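Local coordinates for LPXTG cell wall surface protein (Streptococcus gordonii, PDB 4IGB) that is a cell-wall-attached surface protein, of which this chain is the N-terminal portion, and probably acts as an adhesin, at residues B[99-104]-B[188-193]; B[176-181]-B[283-288]. All blocks are in the same frame, centred on the assembly; numbering follows the deposited sequence.

Contact 1. Residues B[99-104]-B[188-193]; sequences TVNGKQ and TDLKLV
A two-residue beta-hairpin turn, joining strands 84-100 and 103-118, meets the loop that follows strand 170-182 where Val100 packs on Leu190. The touch is a single methyl pair, Val100 CG1 to Leu190 CD2 at 3.8 Å, with the side chains running obliquely past one another. CG1 is the Val100 branch anti to the backbone N (chi1 178°), which turns it to the leucine. Branched, apolar residues suit this buried spot, where Ile287 of strand 280-287 touches both.

The polar groups lie beside the methyl pair. Asn101 ND2 lies 4.4 Å from Leu190 CD2; that same ND2 and Asp189 OD1 both reach Tyr182 OH, the asparagine by a weak hydrogen bond. Lys103 and Asp189 do not meet directly: a water accepts from Lys103 NZ at 3.0 Å and donates to Asp189 OD2 at 3.3 Å. The lysine amine also bonds Thr186 OG1, and Lys103 makes a cation-pi contact with Tyr182. With Lys103 NZ and Asp189 OD2 5.7 Å apart, the opposite charges probably still attract one another across the water.

Within the turn, Val100 N bonds Lys103 O and Lys103 N bonds Val100 O. Asn101 and Gly102 both have positive phi, a conformation that these two residue types accept readily. Such a pair at the corners is characteristic of the type I' turn of a tight two-residue beta hairpin.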
loop_
_atom_site.group_PDB
_atom_site.type_symbol
_atom_site.label_atom_id
_atom_site.label_comp_id
_atom_site.label_asym_id
_atom_site.label_seq_id
_atom_site.Cartn_x
_atom_site.Cartn_y
_atom_site.Cartn_z
ATOM N N THR B 99 -10.595 -8.627 1.344
ATOM C CA THR B 99 -10.527 -9.649 0.312
ATOM C C THR B 99 -10.239 -8.997 -1.027
ATOM O O THR B 99 -10.936 -8.062 -1.440
ATOM C CB THR B 99 -11.832 -10.424 0.230
ATOM O OG1 THR B 99 -12.123 -10.972 1.521
ATOM C CG2 THR B 99 -11.731 -11.556 -0.806
ATOM N N VAL B 100 -9.201 -9.478 -1.702
ATOM C CA VAL B 100 -8.752 -8.874 -2.948
ATOM C C VAL B 100 -8.495 -9.968 -3.986
ATOM O O VAL B 100 -7.744 -10.917 -3.723
ATOM C CB VAL B 100 -7.445 -8.081 -2.739
ATOM C CG1 VAL B 100 -6.962 -7.504 -4.044
ATOM C CG2 VAL B 100 -7.621 -6.979 -1.693
ATOM N N ASN B 101 -9.104 -9.833 -5.162
ATOM C CA ASN B 101 -8.968 -10.831 -6.225
ATOM C C ASN B 101 -9.348 -12.220 -5.721
ATOM O O ASN B 101 -8.660 -13.198 -6.023
ATOM C CB ASN B 101 -7.528 -10.876 -6.774
ATOM C CG ASN B 101 -7.090 -9.567 -7.434
ATOM O OD1 ASN B 101 -7.875 -8.882 -8.100
ATOM N ND2 ASN B 101 -5.819 -9.220 -7.250
ATOM N N GLY B 102 -10.430 -12.296 -4.943
ATOM C CA GLY B 102 -10.878 -13.536 -4.339
ATOM C C GLY B 102 -10.051 -14.019 -3.147
ATOM O O GLY B 102 -10.403 -15.010 -2.505
ATOM N N LYS B 103 -8.962 -13.321 -2.837
ATOM C CA LYS B 103 -8.022 -13.773 -1.802
ATOM C C LYS B 103 -8.040 -12.920 -0.530
ATOM O O LYS B 103 -8.057 -11.687 -0.588
ATOM C CB LYS B 103 -6.594 -13.795 -2.361
ATOM C CG LYS B 103 -6.368 -14.782 -3.513
ATOM C CD LYS B 103 -4.979 -14.567 -4.120
ATOM C CE LYS B 103 -4.507 -15.779 -4.902
ATOM N NZ LYS B 103 -3.214 -15.453 -5.584
ATOM N N GLN B 104 -8.014 -13.580 0.621
ATOM C CA GLN B 104 -7.839 -12.873 1.885
ATOM C C GLN B 104 -6.430 -12.280 2.010
ATOM O O GLN B 104 -5.419 -12.941 1.706
ATOM C CB GLN B 104 -8.117 -13.793 3.072
ATOM C CG GLN B 104 -7.693 -13.203 4.411
ATOM C CD GLN B 104 -7.911 -14.173 5.563
ATOM O OE1 GLN B 104 -8.838 -14.985 5.529
ATOM N NE2 GLN B 104 -7.051 -14.103 6.582
ATOM N N THR B 188 2.285 -12.378 -3.594
ATOM C CA THR B 188 1.515 -11.157 -3.393
ATOM C C THR B 188 1.911 -10.118 -4.445
ATOM O O THR B 188 2.972 -9.513 -4.359
ATOM C CB THR B 188 1.691 -10.587 -1.959
ATOM O OG1 THR B 188 1.362 -11.598 -0.994
ATOM C CG2 THR B 188 0.782 -9.369 -1.743
ATOM N N ASP B 189 1.046 -9.947 -5.442
ATOM C CA ASP B 189 1.245 -8.997 -6.543
ATOM C C ASP B 189 0.784 -7.580 -6.173
ATOM O O ASP B 189 0.948 -6.644 -6.948
ATOM C CB ASP B 189 0.478 -9.479 -7.783
ATOM C CG ASP B 189 -0.943 -10.002 -7.444
ATOM O OD1 ASP B 189 -1.461 -9.714 -6.336
ATOM O OD2 ASP B 189 -1.549 -10.717 -8.286
ATOM N N LEU B 190 0.199 -7.427 -4.993
ATOM C CA LEU B 190 -0.291 -6.120 -4.547
ATOM C C LEU B 190 0.842 -5.155 -4.266
ATOM O O LEU B 190 1.875 -5.540 -3.723
ATOM C CB LEU B 190 -1.148 -6.271 -3.294
ATOM C CG LEU B 190 -2.328 -7.241 -3.404
ATOM C CD1 LEU B 190 -3.054 -7.363 -2.078
ATOM C CD2 LEU B 190 -3.291 -6.803 -4.521
ATOM N N LYS B 191 0.639 -3.891 -4.626
ATOM C CA LYS B 191 1.640 -2.859 -4.376
ATOM C C LYS B 191 1.179 -1.953 -3.245
ATOM O O LYS B 191 0.238 -1.163 -3.392
ATOM C CB LYS B 191 1.933 -2.062 -5.656
ATOM C CG LYS B 191 2.448 -2.939 -6.805
ATOM C CD LYS B 191 3.721 -3.698 -6.440
ATOM C CE LYS B 191 4.001 -4.769 -7.492
ATOM N NZ LYS B 191 5.093 -5.702 -7.086
ATOM N N LEU B 192 1.849 -2.069 -2.110
ATOM C CA LEU B 192 1.413 -1.365 -0.922
ATOM C C LEU B 192 1.406 0.130 -1.163
ATOM O O LEU B 192 2.371 0.679 -1.656
ATOM C CB LEU B 192 2.343 -1.663 0.249
ATOM C CG LEU B 192 2.003 -0.862 1.494
ATOM C CD1 LEU B 192 0.609 -1.237 2.013
ATOM C CD2 LEU B 192 3.076 -1.074 2.574
ATOM N N VAL B 193 0.323 0.787 -0.777
ATOM C CA VAL B 193 0.275 2.240 -0.811
ATOM C C VAL B 193 0.158 2.820 0.591
ATOM O O VAL B 193 -0.568 2.296 1.446
ATOM C CB VAL B 193 -0.882 2.753 -1.694
ATOM C CG1 VAL B 193 -1.085 4.262 -1.518
ATOM C CG2 VAL B 193 -0.622 2.392 -3.142
HETATM O O HOH W 1 -3.510 -13.192 -7.468
#

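Contact 2. Residues B[176-181]-B[283-288]. With SO4 (sulfate ion), chain J.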
loop_
_atom_site.group_PDB
_atom_site.type_symbol
_atom_site.label_atom_id
_atom_site.label_comp_id
_atom_site.label_asym_id
_atom_site.label_seq_id
_atom_site.Cartn_x
_atom_site.Cartn_y
_atom_site.Cartn_z
ATOM N N VAL B 176 9.822 1.327 10.912
ATOM C CA VAL B 176 8.712 0.397 10.831
ATOM C C VAL B 176 8.605 -0.212 9.441
ATOM O O VAL B 176 8.860 0.443 8.426
ATOM C CB VAL B 176 7.377 1.107 11.151
ATOM C CG1 VAL B 176 6.272 0.102 11.315
ATOM C CG2 VAL B 176 7.497 1.993 12.423
ATOM N N THR B 177 8.220 -1.474 9.388
ATOM C CA THR B 177 8.007 -2.122 8.111
ATOM C C THR B 177 6.568 -2.616 8.069
ATOM O O THR B 177 6.128 -3.343 8.957
ATOM C CB THR B 177 8.985 -3.281 7.923
ATOM O OG1 THR B 177 10.317 -2.769 7.950
ATOM C CG2 THR B 177 8.733 -4.022 6.586
ATOM N N ALA B 178 5.827 -2.177 7.054
ATOM C CA ALA B 178 4.475 -2.640 6.844
ATOM C C ALA B 178 4.488 -3.525 5.619
ATOM O O ALA B 178 5.212 -3.268 4.655
ATOM C CB ALA B 178 3.525 -1.460 6.636
ATOM N N GLU B 179 3.675 -4.570 5.652
ATOM C CA GLU B 179 3.625 -5.513 4.549
ATOM C C GLU B 179 2.238 -6.105 4.468
ATOM O O GLU B 179 1.635 -6.430 5.491
ATOM C CB GLU B 179 4.657 -6.636 4.738
ATOM C CG GLU B 179 4.673 -7.641 3.591
ATOM C CD GLU B 179 5.486 -8.896 3.902
ATOM O OE1 GLU B 179 6.441 -8.825 4.686
ATOM O OE2 GLU B 179 5.158 -9.967 3.368
ATOM N N ILE B 180 1.736 -6.238 3.246
ATOM C CA ILE B 180 0.488 -6.947 2.992
ATOM C C ILE B 180 0.810 -8.251 2.267
ATOM O O ILE B 180 1.762 -8.320 1.497
ATOM C CB ILE B 180 -0.496 -6.109 2.168
ATOM C CG1 ILE B 180 0.196 -5.494 0.939
ATOM C CG2 ILE B 180 -1.071 -5.015 3.044
ATOM C CD1 ILE B 180 -0.771 -4.740 -0.016
ATOM N N ARG B 181 -0.000 -9.276 2.509
ATOM C CA ARG B 181 0.347 -10.640 2.128
ATOM C C ARG B 181 -0.938 -11.425 1.916
ATOM O O ARG B 181 -1.843 -11.346 2.740
ATOM C CB ARG B 181 1.119 -11.251 3.308
ATOM C CG ARG B 181 2.071 -12.346 2.986
ATOM C CD ARG B 181 2.713 -12.892 4.273
ATOM N NE ARG B 181 3.773 -12.042 4.821
ATOM C CZ ARG B 181 4.395 -12.297 5.972
ATOM N NH1 ARG B 181 4.057 -13.366 6.692
ATOM N NH2 ARG B 181 5.349 -11.494 6.411
ATOM N N PHE B 283 -2.112 6.655 10.335
ATOM C CA PHE B 283 -1.841 5.959 9.089
ATOM C C PHE B 283 -2.825 4.837 8.831
ATOM O O PHE B 283 -3.228 4.122 9.751
ATOM C CB PHE B 283 -0.448 5.333 9.121
ATOM C CG PHE B 283 0.645 6.302 9.435
ATOM C CD1 PHE B 283 1.294 6.983 8.421
ATOM C CD2 PHE B 283 1.034 6.519 10.746
ATOM C CE1 PHE B 283 2.314 7.883 8.708
ATOM C CE2 PHE B 283 2.047 7.404 11.049
ATOM C CZ PHE B 283 2.695 8.092 10.027
ATOM N N GLY B 284 -3.170 4.660 7.563
ATOM C CA GLY B 284 -3.830 3.447 7.118
ATOM C C GLY B 284 -2.934 2.732 6.132
ATOM O O GLY B 284 -1.862 3.226 5.801
ATOM N N LEU B 285 -3.351 1.567 5.654
ATOM C CA LEU B 285 -2.625 0.925 4.574
ATOM C C LEU B 285 -3.581 0.743 3.413
ATOM O O LEU B 285 -4.752 0.450 3.610
ATOM C CB LEU B 285 -2.032 -0.416 5.003
ATOM C CG LEU B 285 -1.089 -0.409 6.204
ATOM C CD1 LEU B 285 -0.678 -1.847 6.520
ATOM C CD2 LEU B 285 0.135 0.436 5.915
ATOM N N TYR B 286 -3.079 0.921 2.198
ATOM C CA TYR B 286 -3.961 0.963 1.043
ATOM C C TYR B 286 -3.418 0.139 -0.121
ATOM O O TYR B 286 -2.245 -0.258 -0.137
ATOM C CB TYR B 286 -4.114 2.397 0.552
ATOM C CG TYR B 286 -4.467 3.434 1.597
ATOM C CD1 TYR B 286 -5.765 3.929 1.702
ATOM C CD2 TYR B 286 -3.499 3.953 2.451
ATOM C CE1 TYR B 286 -6.094 4.892 2.649
ATOM C CE2 TYR B 286 -3.822 4.930 3.399
ATOM C CZ TYR B 286 -5.121 5.384 3.492
ATOM O OH TYR B 286 -5.436 6.346 4.428
ATOM N N ILE B 287 -4.289 -0.101 -1.093
ATOM C CA ILE B 287 -3.869 -0.432 -2.439
ATOM C C ILE B 287 -4.768 0.313 -3.406
ATOM O O ILE B 287 -5.892 0.717 -3.065
ATOM C CB ILE B 287 -3.981 -1.943 -2.769
ATOM C CG1 ILE B 287 -5.421 -2.424 -2.585
ATOM C CG2 ILE B 287 -3.004 -2.764 -1.940
ATOM C CD1 ILE B 287 -5.672 -3.824 -3.138
ATOM N N GLU B 288 -4.272 0.484 -4.622
ATOM C CA GLU B 288 -5.067 1.081 -5.680
ATOM C C GLU B 288 -6.077 0.064 -6.183
ATOM O O GLU B 288 -5.945 -1.128 -5.913
ATOM C CB GLU B 288 -4.145 1.585 -6.787
ATOM C CG GLU B 288 -3.221 2.686 -6.276
ATOM C CD GLU B 288 -1.948 2.830 -7.091
ATOM O OE1 GLU B 288 -1.921 3.733 -7.952
ATOM O OE2 GLU B 288 -0.977 2.045 -6.867
HETATM S S SO4 J . -8.610 8.053 4.067
HETATM O O1 SO4 J . -8.438 9.458 3.707
HETATM O O2 SO4 J . -7.432 7.589 4.779
HETATM O O3 SO4 J . -8.803 7.272 2.847
HETATM O O4 SO4 J . -9.764 7.907 4.956
#
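Leu285 and Ile180 give up most surface here, with Ala178 next, and they meet as buried apolar side chains between strand 170-182 and strand 280-287. Those strands belong to different antiparallel sheets, and no hydrogen bond joins the two segments; the touching parts run 42° apart.

Leu285 extends one methyl, CD2, to Ala178 CB at 4.0 Å. The leucine reaches across with CG anti to its carbonyl carbon (chi1 -57°), while the small alanine lets the longer chain come close to the strand. Leu109 and Phe271, from the strands on either side of 170-182, also pack on Ala178.

Two residues along each strand, Ile180 sends its terminal CD1 to the CG2 branch of Ile287, 3.5 Å away, the two side chains passing at a slant. CG1 of Ile180 lies between the backbone N and the carbonyl carbon (chi1 48°), a placing that directs the CD1 end at Ile287. Beta-branched residues suit strands, and here they also fill the interface.

The alternate residues face elsewhere. Glu179 points away from 283-288 and takes Arg181 NE on its OE2 at 2.9 Å, a salt bridge along one strand, with the acceptor close to the guanidinium plane. Tyr286 likewise turns away; O2 of a sulfate, probably from the crystallisation liquor, lies at its ring edge, but its apparent bond with the OH is implausibly short and doubtful in detail.

With methyl groups alone meeting between the two segments, the contact implies hydrophobic packing of sheet on sheet, its polar side chains directed to other partners.

Overall arrangement
Contacts 1 and 2 lie about 11 Å apart, centre to centre, within the Sgo0707 N-terminal domain, and their segments alternate along the chain: 99-104, 176-181, 188-193, 283-288. Strands 103-118 and 170-182 are neighbours in the eight-stranded antiparallel sheet, so both contacts start from it. They join directly where Leu190 CB packs against Ile180 CD1 at 3.6 Å, and Val193 N probably hydrogen-bonds Tyr286 O at 2.8 Å. The apolar layer between sheets in contact 2 thus continues to the hairpin end in contact 1, where water and polar side chains come in. Distant parts of the sequence are thereby packed into one domain.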